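Long-range contacts in Sqt1 (PDB 4ZOY), which belongs to the WD40-repeat chaperones of ribosome biogenesis and probably captures a nascent ribosomal protein while it is still being translated: residues 83-94 against 106-117; 160-170 against 182-193. All coordinates share one frame; numbering follows the deposited sequence.

Contact 1: residues 83-94 against 106-117; sequences FEIDGHTDSINA and VSGGMDGRMRVY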
loop_
_atom_site.group_PDB
_atom_site.type_symbol
_atom_site.label_atom_id
_atom_site.label_comp_id
_atom_site.label_asym_id
_atom_site.label_seq_id
_atom_site.Cartn_x
_atom_site.Cartn_y
_atom_site.Cartn_z
ATOM N N PHE A 83 14.993 16.711 4.763
ATOM C CA PHE A 83 14.107 17.561 3.973
ATOM C C PHE A 83 12.761 17.686 4.660
ATOM O O PHE A 83 12.335 16.775 5.369
ATOM C CB PHE A 83 13.922 17.007 2.555
ATOM C CG PHE A 83 13.212 17.951 1.621
ATOM C CD1 PHE A 83 13.821 19.131 1.214
ATOM C CD2 PHE A 83 11.942 17.657 1.141
ATOM C CE1 PHE A 83 13.177 20.001 0.350
ATOM C CE2 PHE A 83 11.291 18.521 0.276
ATOM C CZ PHE A 83 11.911 19.700 -0.120
ATOM N N GLU A 84 12.100 18.821 4.452
ATOM C CA GLU A 84 10.773 19.053 5.003
ATOM C C GLU A 84 9.778 19.286 3.881
ATOM O O GLU A 84 10.050 20.038 2.941
ATOM C CB GLU A 84 10.775 20.247 5.963
ATOM C CG GLU A 84 11.602 20.016 7.213
ATOM C CD GLU A 84 11.408 21.104 8.254
ATOM O OE1 GLU A 84 10.342 21.751 8.256
ATOM O OE2 GLU A 84 12.321 21.288 9.084
ATOM N N ILE A 85 8.626 18.635 3.977
ATOM C CA ILE A 85 7.583 18.792 2.982
ATOM C C ILE A 85 6.508 19.736 3.493
ATOM O O ILE A 85 5.706 19.375 4.354
ATOM C CB ILE A 85 6.945 17.435 2.611
ATOM C CG1 ILE A 85 8.015 16.461 2.115
ATOM C CG2 ILE A 85 5.850 17.637 1.565
ATOM C CD1 ILE A 85 7.506 15.025 1.993
ATOM N N ASP A 86 6.506 20.957 2.959
ATOM C CA ASP A 86 5.537 21.977 3.341
ATOM C C ASP A 86 4.589 22.294 2.194
ATOM O O ASP A 86 4.878 21.988 1.041
ATOM C CB ASP A 86 6.253 23.257 3.779
ATOM C CG ASP A 86 7.101 23.059 5.023
ATOM O OD1 ASP A 86 6.600 22.463 5.995
ATOM O OD2 ASP A 86 8.269 23.500 5.026
ATOM N N GLY A 87 3.460 22.914 2.509
ATOM C CA GLY A 87 2.529 23.334 1.479
ATOM C C GLY A 87 1.165 22.679 1.547
ATOM O O GLY A 87 0.226 23.123 0.887
ATOM N N HIS A 88 1.041 21.610 2.326
ATOM C CA HIS A 88 -0.258 20.983 2.492
ATOM C C HIS A 88 -1.030 21.660 3.617
ATOM O O HIS A 88 -0.514 21.831 4.725
ATOM C CB HIS A 88 -0.115 19.484 2.757
ATOM C CG HIS A 88 0.317 18.703 1.556
ATOM N ND1 HIS A 88 -0.572 18.286 0.583
ATOM C CD2 HIS A 88 1.533 18.260 1.171
ATOM C CE1 HIS A 88 0.088 17.627 -0.349
ATOM N NE2 HIS A 88 1.365 17.591 -0.019
ATOM N N THR A 89 -2.267 22.047 3.316
ATOM C CA THR A 89 -3.099 22.784 4.252
ATOM C C THR A 89 -4.012 21.846 5.027
ATOM O O THR A 89 -4.827 22.271 5.847
ATOM C CB THR A 89 -3.934 23.848 3.519
ATOM O OG1 THR A 89 -4.670 23.232 2.455
ATOM C CG2 THR A 89 -3.018 24.917 2.934
ATOM N N ASP A 90 -3.860 20.553 4.761
ATOM C CA ASP A 90 -4.562 19.520 5.504
ATOM C C ASP A 90 -3.615 18.327 5.502
ATOM O O ASP A 90 -2.579 18.385 4.847
ATOM C CB ASP A 90 -5.913 19.186 4.863
ATOM C CG ASP A 90 -6.892 18.549 5.835
ATOM O OD1 ASP A 90 -6.474 18.072 6.911
ATOM O OD2 ASP A 90 -8.099 18.511 5.509
ATOM N N SER A 91 -3.966 17.270 6.226
ATOM C CA SER A 91 -3.063 16.131 6.441
ATOM C C SER A 91 -2.471 15.539 5.176
ATOM O O SER A 91 -3.168 15.376 4.184
ATOM C CB SER A 91 -3.799 15.020 7.181
ATOM O OG SER A 91 -4.400 15.524 8.362
ATOM N N ILE A 92 -1.187 15.211 5.215
ATOM C CA ILE A 92 -0.623 14.376 4.149
ATOM C C ILE A 92 -1.119 12.950 4.354
ATOM O O ILE A 92 -0.964 12.386 5.431
ATOM C CB ILE A 92 0.904 14.400 4.115
ATOM C CG1 ILE A 92 1.403 15.820 3.806
ATOM C CG2 ILE A 92 1.413 13.396 3.067
ATOM C CD1 ILE A 92 2.913 15.962 3.702
ATOM N N ASN A 93 -1.714 12.378 3.310
ATOM C CA ASN A 93 -2.378 11.087 3.402
ATOM C C ASN A 93 -1.721 10.019 2.527
ATOM O O ASN A 93 -1.988 8.820 2.681
ATOM C CB ASN A 93 -3.849 11.248 2.999
ATOM C CG ASN A 93 -4.708 10.099 3.468
ATOM O OD1 ASN A 93 -4.583 9.635 4.601
ATOM N ND2 ASN A 93 -5.591 9.633 2.598
ATOM N N ALA A 94 -0.869 10.468 1.611
ATOM C CA ALA A 94 -0.228 9.585 0.650
ATOM C C ALA A 94 1.145 10.127 0.284
ATOM O O ALA A 94 1.318 11.345 0.168
ATOM C CB ALA A 94 -1.097 9.444 -0.595
ATOM N N VAL A 106 6.456 12.354 -4.376
ATOM C CA VAL A 106 5.160 12.973 -4.531
ATOM C C VAL A 106 4.364 12.865 -3.238
ATOM O O VAL A 106 4.272 11.786 -2.643
ATOM C CB VAL A 106 4.372 12.322 -5.691
ATOM C CG1 VAL A 106 3.116 13.100 -5.970
ATOM C CG2 VAL A 106 5.244 12.236 -6.957
ATOM N N SER A 107 3.818 13.991 -2.789
ATOM C CA SER A 107 2.968 13.984 -1.606
ATOM C C SER A 107 1.522 14.294 -1.980
ATOM O O SER A 107 1.255 15.069 -2.897
ATOM C CB SER A 107 3.490 14.978 -0.562
ATOM O OG SER A 107 3.540 16.289 -1.106
ATOM N N GLY A 108 0.587 13.675 -1.269
ATOM C CA GLY A 108 -0.820 13.832 -1.563
ATOM C C GLY A 108 -1.594 14.076 -0.297
ATOM O O GLY A 108 -1.425 13.355 0.680
ATOM N N GLY A 109 -2.435 15.102 -0.299
ATOM C CA GLY A 109 -3.094 15.486 0.931
ATOM C C GLY A 109 -4.600 15.352 0.980
ATOM O O GLY A 109 -5.274 15.161 -0.038
ATOM N N MET A 110 -5.128 15.470 2.195
ATOM C CA MET A 110 -6.555 15.578 2.435
ATOM C C MET A 110 -7.075 16.930 1.942
ATOM O O MET A 110 -8.273 17.199 1.993
ATOM C CB MET A 110 -6.849 15.396 3.925
ATOM C CG MET A 110 -6.530 13.997 4.433
ATOM S SD MET A 110 -7.617 12.784 3.669
ATOM C CE MET A 110 -9.198 13.342 4.295
ATOM N N ASP A 111 -6.158 17.765 1.468
ATOM C CA ASP A 111 -6.502 19.012 0.802
ATOM C C ASP A 111 -6.606 18.823 -0.710
ATOM O O ASP A 111 -6.910 19.765 -1.440
ATOM C CB ASP A 111 -5.475 20.108 1.127
ATOM C CG ASP A 111 -4.025 19.678 0.867
ATOM O OD1 ASP A 111 -3.779 18.585 0.311
ATOM O OD2 ASP A 111 -3.113 20.458 1.214
ATOM N N GLY A 112 -6.347 17.607 -1.180
ATOM C CA GLY A 112 -6.418 17.318 -2.602
ATOM C C GLY A 112 -5.173 17.727 -3.369
ATOM O O GLY A 112 -5.070 17.497 -4.579
ATOM N N ARG A 113 -4.216 18.342 -2.679
ATOM C CA ARG A 113 -2.989 18.764 -3.334
ATOM C C ARG A 113 -2.056 17.592 -3.590
ATOM O O ARG A 113 -1.806 16.772 -2.702
ATOM C CB ARG A 113 -2.254 19.813 -2.500
ATOM C CG ARG A 113 -3.027 21.093 -2.279
ATOM C CD ARG A 113 -2.219 22.056 -1.420
ATOM N NE ARG A 113 -3.086 22.925 -0.629
ATOM C CZ ARG A 113 -3.522 24.110 -1.040
ATOM N NH1 ARG A 113 -3.170 24.564 -2.234
ATOM N NH2 ARG A 113 -4.310 24.838 -0.264
ATOM N N MET A 114 -1.548 17.523 -4.815
ATOM C CA MET A 114 -0.472 16.619 -5.162
ATOM C C MET A 114 0.779 17.450 -5.421
ATOM O O MET A 114 0.840 18.209 -6.387
ATOM C CB MET A 114 -0.832 15.776 -6.392
ATOM C CG MET A 114 0.243 14.782 -6.761
ATOM S SD MET A 114 -0.085 13.792 -8.248
ATOM C CE MET A 114 0.110 15.038 -9.537
ATOM N N ARG A 115 1.769 17.331 -4.544
ATOM C CA ARG A 115 2.996 18.108 -4.692
ATOM C C ARG A 115 4.113 17.226 -5.196
ATOM O O ARG A 115 4.371 16.149 -4.651
ATOM C CB ARG A 115 3.380 18.778 -3.371
ATOM C CG ARG A 115 2.352 19.811 -2.952
ATOM C CD ARG A 115 2.683 20.486 -1.630
ATOM N NE ARG A 115 3.964 21.181 -1.641
ATOM C CZ ARG A 115 4.136 22.429 -2.067
ATOM N NH1 ARG A 115 3.108 23.117 -2.544
ATOM N NH2 ARG A 115 5.342 22.983 -2.023
ATOM N N VAL A 116 4.771 17.692 -6.255
ATOM C CA VAL A 116 5.806 16.930 -6.933
ATOM C C VAL A 116 7.197 17.522 -6.705
ATOM O O VAL A 116 7.442 18.699 -6.999
ATOM C CB VAL A 116 5.532 16.859 -8.452
ATOM C CG1 VAL A 116 6.656 16.130 -9.166
ATOM C CG2 VAL A 116 4.175 16.207 -8.724
ATOM N N TYR A 117 8.097 16.697 -6.184
ATOM C CA TYR A 117 9.472 17.089 -5.903
ATOM C C TYR A 117 10.446 16.264 -6.719
ATOM O O TYR A 117 10.345 15.034 -6.756
ATOM C CB TYR A 117 9.799 16.913 -4.412
ATOM C CG TYR A 117 8.950 17.743 -3.470
ATOM C CD1 TYR A 117 7.689 17.312 -3.071
ATOM C CD2 TYR A 117 9.417 18.948 -2.966
ATOM C CE1 TYR A 117 6.911 18.061 -2.213
ATOM C CE2 TYR A 117 8.645 19.707 -2.110
ATOM C CZ TYR A 117 7.397 19.265 -1.735
ATOM O OH TYR A 117 6.633 20.025 -0.883
HETATM O O HOH W 1 8.187 21.577 0.721
HETATM O O HOH W 2 -8.925 20.067 3.441
#
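Ile-92 faces Gly-109 as an antiparallel non-hydrogen-bonded pair and Ala-94 faces Gly-108 as a hydrogen-bonded one, and the step between them is a classic beta bulge in which Asn-93 N (2.8 Å) and Ala-94 N (3.1 Å) both reach Gly-108 O. Beside this pairing, the His-88 ring is gripped through both its nitrogens. Its ND1 meets the syn lone pair of Asp-111 OD1 at 3.2 Å, nearly straight (170°), and His-88 NE2 and Ser-107 OG are hydrogen-bonded at 2.8 Å. These bonds fix the ring's rotation, while Arg-115 CD lies over one face. With chi1 at 52°, Asp-111 tucks its carboxylate back over its own turn. OD1 thus also takes Arg-113 N in an Asx turn, and OD2 accepts Thr-89 N at 2.8 Å. Arg-113 NH2 reaches Thr-89 OG1 in the guanidinium plane, 3.2 Å away. Farther along, Phe-83 turns its edge to the face of Tyr-117 in an offset edge-to-face pair, planes at 77°. Glu-135 of strand 129-136 forms salt bridges with both Arg-113 and Arg-115. Strand 83-85 lies beside strand 45-51 in the preceding sheet, so the contact ties two neighbouring propeller blades together.

Contact 2: residues 160-170 against 182-193; sequences GASDGSVWVFT and IVQSYFLHTGPC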
loop_
_atom_site.group_PDB
_atom_site.type_symbol
_atom_site.label_atom_id
_atom_site.label_comp_id
_atom_site.label_asym_id
_atom_site.label_seq_id
_atom_site.Cartn_x
_atom_site.Cartn_y
_atom_site.Cartn_z
ATOM N N GLY A 160 -6.312 7.739 -6.215
ATOM C CA GLY A 160 -7.756 7.674 -6.128
ATOM C C GLY A 160 -8.225 8.697 -5.121
ATOM O O GLY A 160 -7.494 9.001 -4.176
ATOM N N ALA A 161 -9.428 9.227 -5.321
ATOM C CA ALA A 161 -9.907 10.354 -4.516
ATOM C C ALA A 161 -11.273 10.123 -3.876
ATOM O O ALA A 161 -11.962 9.152 -4.182
ATOM C CB ALA A 161 -9.945 11.618 -5.376
ATOM N N SER A 162 -11.666 11.042 -2.994
ATOM C CA SER A 162 -12.917 10.910 -2.249
ATOM C C SER A 162 -14.158 11.045 -3.130
ATOM O O SER A 162 -15.239 10.576 -2.753
ATOM C CB SER A 162 -12.977 11.946 -1.117
ATOM O OG SER A 162 -12.972 13.273 -1.621
ATOM N N ASP A 163 -14.008 11.667 -4.300
ATOM C CA ASP A 163 -15.123 11.770 -5.250
ATOM C C ASP A 163 -15.230 10.545 -6.158
ATOM O O ASP A 163 -16.051 10.508 -7.074
ATOM C CB ASP A 163 -15.009 13.053 -6.085
ATOM C CG ASP A 163 -13.779 13.092 -6.978
ATOM O OD1 ASP A 163 -12.945 12.164 -6.940
ATOM O OD2 ASP A 163 -13.632 14.092 -7.714
ATOM N N GLY A 164 -14.397 9.540 -5.900
ATOM C CA GLY A 164 -14.455 8.307 -6.657
ATOM C C GLY A 164 -13.554 8.320 -7.868
ATOM O O GLY A 164 -13.399 7.305 -8.534
ATOM N N SER A 165 -12.960 9.473 -8.161
ATOM C CA SER A 165 -12.158 9.579 -9.379
ATOM C C SER A 165 -10.781 8.942 -9.212
ATOM O O SER A 165 -10.251 8.821 -8.109
ATOM C CB SER A 165 -12.025 11.047 -9.828
ATOM O OG SER A 165 -11.158 11.792 -8.998
ATOM N N VAL A 166 -10.230 8.512 -10.340
ATOM C CA VAL A 166 -8.917 7.914 -10.393
ATOM C C VAL A 166 -8.138 8.646 -11.467
ATOM O O VAL A 166 -8.599 8.754 -12.605
ATOM C CB VAL A 166 -8.998 6.413 -10.692
ATOM C CG1 VAL A 166 -7.610 5.838 -10.937
ATOM C CG2 VAL A 166 -9.703 5.695 -9.543
ATOM N N TRP A 167 -6.977 9.175 -11.086
ATOM C CA TRP A 167 -6.126 9.952 -11.980
ATOM C C TRP A 167 -4.797 9.250 -12.191
ATOM O O TRP A 167 -4.210 8.708 -11.245
ATOM C CB TRP A 167 -5.899 11.356 -11.404
ATOM C CG TRP A 167 -7.161 12.157 -11.309
ATOM C CD1 TRP A 167 -8.197 11.962 -10.435
ATOM C CD2 TRP A 167 -7.531 13.278 -12.127
ATOM N NE1 TRP A 167 -9.188 12.883 -10.668
ATOM C CE2 TRP A 167 -8.802 13.705 -11.695
ATOM C CE3 TRP A 167 -6.906 13.961 -13.177
ATOM C CZ2 TRP A 167 -9.469 14.785 -12.284
ATOM C CZ3 TRP A 167 -7.569 15.038 -13.757
ATOM C CH2 TRP A 167 -8.832 15.437 -13.306
ATOM N N VAL A 168 -4.315 9.253 -13.429
ATOM C CA VAL A 168 -2.988 8.751 -13.729
ATOM C C VAL A 168 -2.160 9.882 -14.325
ATOM O O VAL A 168 -2.571 10.490 -15.311
ATOM C CB VAL A 168 -3.037 7.550 -14.706
ATOM C CG1 VAL A 168 -1.636 7.042 -14.983
ATOM C CG2 VAL A 168 -3.924 6.434 -14.134
ATOM N N PHE A 169 -1.020 10.175 -13.704
ATOM C CA PHE A 169 -0.156 11.268 -14.135
ATOM C C PHE A 169 1.193 10.733 -14.537
ATOM O O PHE A 169 1.683 9.768 -13.944
ATOM C CB PHE A 169 0.070 12.299 -13.019
ATOM C CG PHE A 169 -1.172 12.936 -12.502
ATOM C CD1 PHE A 169 -1.723 14.035 -13.148
ATOM C CD2 PHE A 169 -1.788 12.464 -11.343
ATOM C CE1 PHE A 169 -2.878 14.647 -12.661
ATOM C CE2 PHE A 169 -2.932 13.066 -10.855
ATOM C CZ PHE A 169 -3.487 14.163 -11.512
ATOM N N THR A 170 1.826 11.390 -15.509
ATOM C CA THR A 170 3.216 11.086 -15.798
ATOM C C THR A 170 4.058 12.339 -15.566
ATOM O O THR A 170 3.671 13.436 -15.961
ATOM C CB THR A 170 3.388 10.537 -17.225
ATOM O OG1 THR A 170 2.803 9.229 -17.272
ATOM C CG2 THR A 170 4.851 10.409 -17.572
ATOM N N ILE A 182 -1.347 14.561 -17.662
ATOM C CA ILE A 182 -2.461 13.718 -17.312
ATOM C C ILE A 182 -2.636 12.590 -18.334
ATOM O O ILE A 182 -2.994 12.839 -19.490
ATOM C CB ILE A 182 -3.727 14.531 -17.229
ATOM C CG1 ILE A 182 -3.533 15.696 -16.258
ATOM C CG2 ILE A 182 -4.884 13.651 -16.840
ATOM C CD1 ILE A 182 -4.789 16.493 -16.066
ATOM N N VAL A 183 -2.379 11.350 -17.919
ATOM C CA VAL A 183 -2.563 10.191 -18.798
ATOM C C VAL A 183 -4.028 9.765 -18.856
ATOM O O VAL A 183 -4.569 9.489 -19.934
ATOM C CB VAL A 183 -1.704 9.019 -18.327
ATOM C CG1 VAL A 183 -1.879 7.808 -19.243
ATOM C CG2 VAL A 183 -0.243 9.439 -18.252
ATOM N N GLN A 184 -4.664 9.701 -17.687
ATOM C CA GLN A 184 -6.076 9.350 -17.569
ATOM C C GLN A 184 -6.733 10.069 -16.412
ATOM O O GLN A 184 -6.082 10.374 -15.412
ATOM C CB GLN A 184 -6.266 7.842 -17.346
ATOM C CG GLN A 184 -5.681 6.936 -18.391
ATOM C CD GLN A 184 -6.513 6.853 -19.653
ATOM O OE1 GLN A 184 -7.577 7.461 -19.761
ATOM N NE2 GLN A 184 -6.035 6.073 -20.613
ATOM N N SER A 185 -8.028 10.325 -16.554
ATOM C CA SER A 185 -8.861 10.754 -15.439
ATOM C C SER A 185 -10.186 10.019 -15.561
ATOM O O SER A 185 -10.947 10.235 -16.507
ATOM C CB SER A 185 -9.068 12.272 -15.426
ATOM O OG SER A 185 -9.777 12.700 -16.581
ATOM N N TYR A 186 -10.441 9.127 -14.612
ATOM C CA TYR A 186 -11.615 8.265 -14.640
ATOM C C TYR A 186 -12.621 8.653 -13.576
ATOM O O TYR A 186 -12.235 8.997 -12.455
ATOM C CB TYR A 186 -11.231 6.814 -14.406
ATOM C CG TYR A 186 -10.264 6.213 -15.388
ATOM C CD1 TYR A 186 -10.655 5.920 -16.692
ATOM C CD2 TYR A 186 -8.969 5.890 -14.999
ATOM C CE1 TYR A 186 -9.769 5.346 -17.586
ATOM C CE2 TYR A 186 -8.084 5.317 -15.880
ATOM C CZ TYR A 186 -8.491 5.038 -17.173
ATOM O OH TYR A 186 -7.598 4.450 -18.038
ATOM N N PHE A 187 -13.904 8.566 -13.915
ATOM C CA PHE A 187 -14.978 8.962 -13.016
ATOM C C PHE A 187 -16.066 7.905 -12.972
ATOM O O PHE A 187 -17.257 8.209 -13.074
ATOM C CB PHE A 187 -15.557 10.316 -13.452
ATOM C CG PHE A 187 -14.519 11.389 -13.576
ATOM C CD1 PHE A 187 -14.112 12.104 -12.462
ATOM C CD2 PHE A 187 -13.931 11.663 -14.797
ATOM C CE1 PHE A 187 -13.140 13.081 -12.567
ATOM C CE2 PHE A 187 -12.959 12.642 -14.908
ATOM C CZ PHE A 187 -12.563 13.347 -13.791
ATOM N N LEU A 188 -15.657 6.658 -12.808
ATOM C CA LEU A 188 -16.593 5.540 -12.837
ATOM C C LEU A 188 -17.139 5.187 -11.453
ATOM O O LEU A 188 -18.330 4.913 -11.324
ATOM C CB LEU A 188 -15.940 4.316 -13.484
ATOM C CG LEU A 188 -15.578 4.502 -14.963
ATOM C CD1 LEU A 188 -15.033 3.222 -15.560
ATOM C CD2 LEU A 188 -16.777 4.993 -15.757
ATOM N N HIS A 189 -16.289 5.176 -10.422
ATOM C CA HIS A 189 -16.792 4.990 -9.057
ATOM C C HIS A 189 -17.728 6.141 -8.700
ATOM O O HIS A 189 -17.498 7.266 -9.132
ATOM C CB HIS A 189 -15.666 4.948 -8.023
ATOM C CG HIS A 189 -14.683 3.830 -8.200
ATOM N ND1 HIS A 189 -15.043 2.501 -8.234
ATOM C CD2 HIS A 189 -13.333 3.856 -8.280
ATOM C CE1 HIS A 189 -13.955 1.755 -8.349
ATOM N NE2 HIS A 189 -12.905 2.555 -8.377
ATOM N N THR A 190 -18.751 5.863 -7.896
ATOM C CA THR A 190 -19.714 6.893 -7.486
ATOM C C THR A 190 -19.604 7.245 -6.003
ATOM O O THR A 190 -20.343 8.094 -5.503
ATOM C CB THR A 190 -21.178 6.469 -7.779
ATOM O OG1 THR A 190 -21.598 5.467 -6.845
ATOM C CG2 THR A 190 -21.316 5.937 -9.190
ATOM N N GLY A 191 -18.692 6.580 -5.303
ATOM C CA GLY A 191 -18.366 6.914 -3.929
ATOM C C GLY A 191 -16.853 6.911 -3.796
ATOM O O GLY A 191 -16.156 6.598 -4.759
ATOM N N PRO A 192 -16.337 7.243 -2.602
ATOM C CA PRO A 192 -14.886 7.318 -2.380
ATOM C C PRO A 192 -14.126 6.120 -2.942
ATOM O O PRO A 192 -14.531 4.970 -2.762
ATOM C CB PRO A 192 -14.770 7.361 -0.858
ATOM C CG PRO A 192 -16.038 8.051 -0.429
ATOM C CD PRO A 192 -17.100 7.585 -1.387
ATOM N N CYS A 193 -13.042 6.407 -3.651
ATOM C CA CYS A 193 -12.161 5.363 -4.149
ATOM C C CYS A 193 -11.149 5.025 -3.061
ATOM O O CYS A 193 -10.303 5.851 -2.702
ATOM C CB CYS A 193 -11.463 5.812 -5.428
ATOM S SG CYS A 193 -10.322 4.566 -6.076
HETATM O O HOH W 3 -16.108 9.649 -9.781
HETATM O O HOH W 4 -13.407 5.942 -11.076
#
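Trp-167 sits opposite Ser-185 in an antiparallel non-hydrogen-bonded pair, flanked by the hydrogen-bonded pairs Val-166 with Tyr-186 and Val-168 with Gln-184. The CB of Trp-167 lies 4.1 Å from Gln-184 O. With CG anti to the carbonyl carbon (chi1 -64°), the indole swings across the partner strand, and Ser-185 CB comes to rest over the face of the six-membered ring, 3.5 Å from its centroid. On the pyrrole side NE1 donates to Ser-165 OG at 2.8 Å, close to the ring plane. That hydroxyl donates in turn to Asp-163 OD1, which also takes Ser-165 N in an Asx turn. At the benzo end Trp-167 CZ3 meets Ile-182 CD1 edge-on at 3.9 Å. Trp-167 CZ2 touches Phe-187 CZ at 3.7 Å, the two rings perpendicular. Were the indole cut back to an alanine, Ser-165 OG would probably lose its NE1 donor and a gap would be likely to open between Ile-182 and Phe-187.

Beyond the indole, a classic bulge brings Val-183 N and Gln-184 N to Val-168 O. At the other end one water bridges Gly-164 O and His-189 N, and Cys-193 N bonds to Ala-161 O at 3.0 Å. This is the outer hairpin of a WD40 propeller blade, together with the connection that leads from its outermost strand, 180-186, to the first strand of the next blade, 193-198.

Overall arrangement
Contact 1 and contact 2 come one after the other along the chain and belong to successive blades of the propeller, their centres about 18 Å apart and each about 17 Å from the centre of the chain. They touch directly where Met-114 CE of contact 1 packs on Phe-169 CD2 of contact 2, 3.7 Å away, so the blade faces meet through apolar side chains. Both include the connection from an outermost strand to the next blade's first strand, and each connection carries a histidine. Both histidines bond to the blade their connection leads into, His-88 to Ser-107 and Asp-111, His-189 to Thr-207 and Ser-213. Together they show how consecutive blades are joined around the ring.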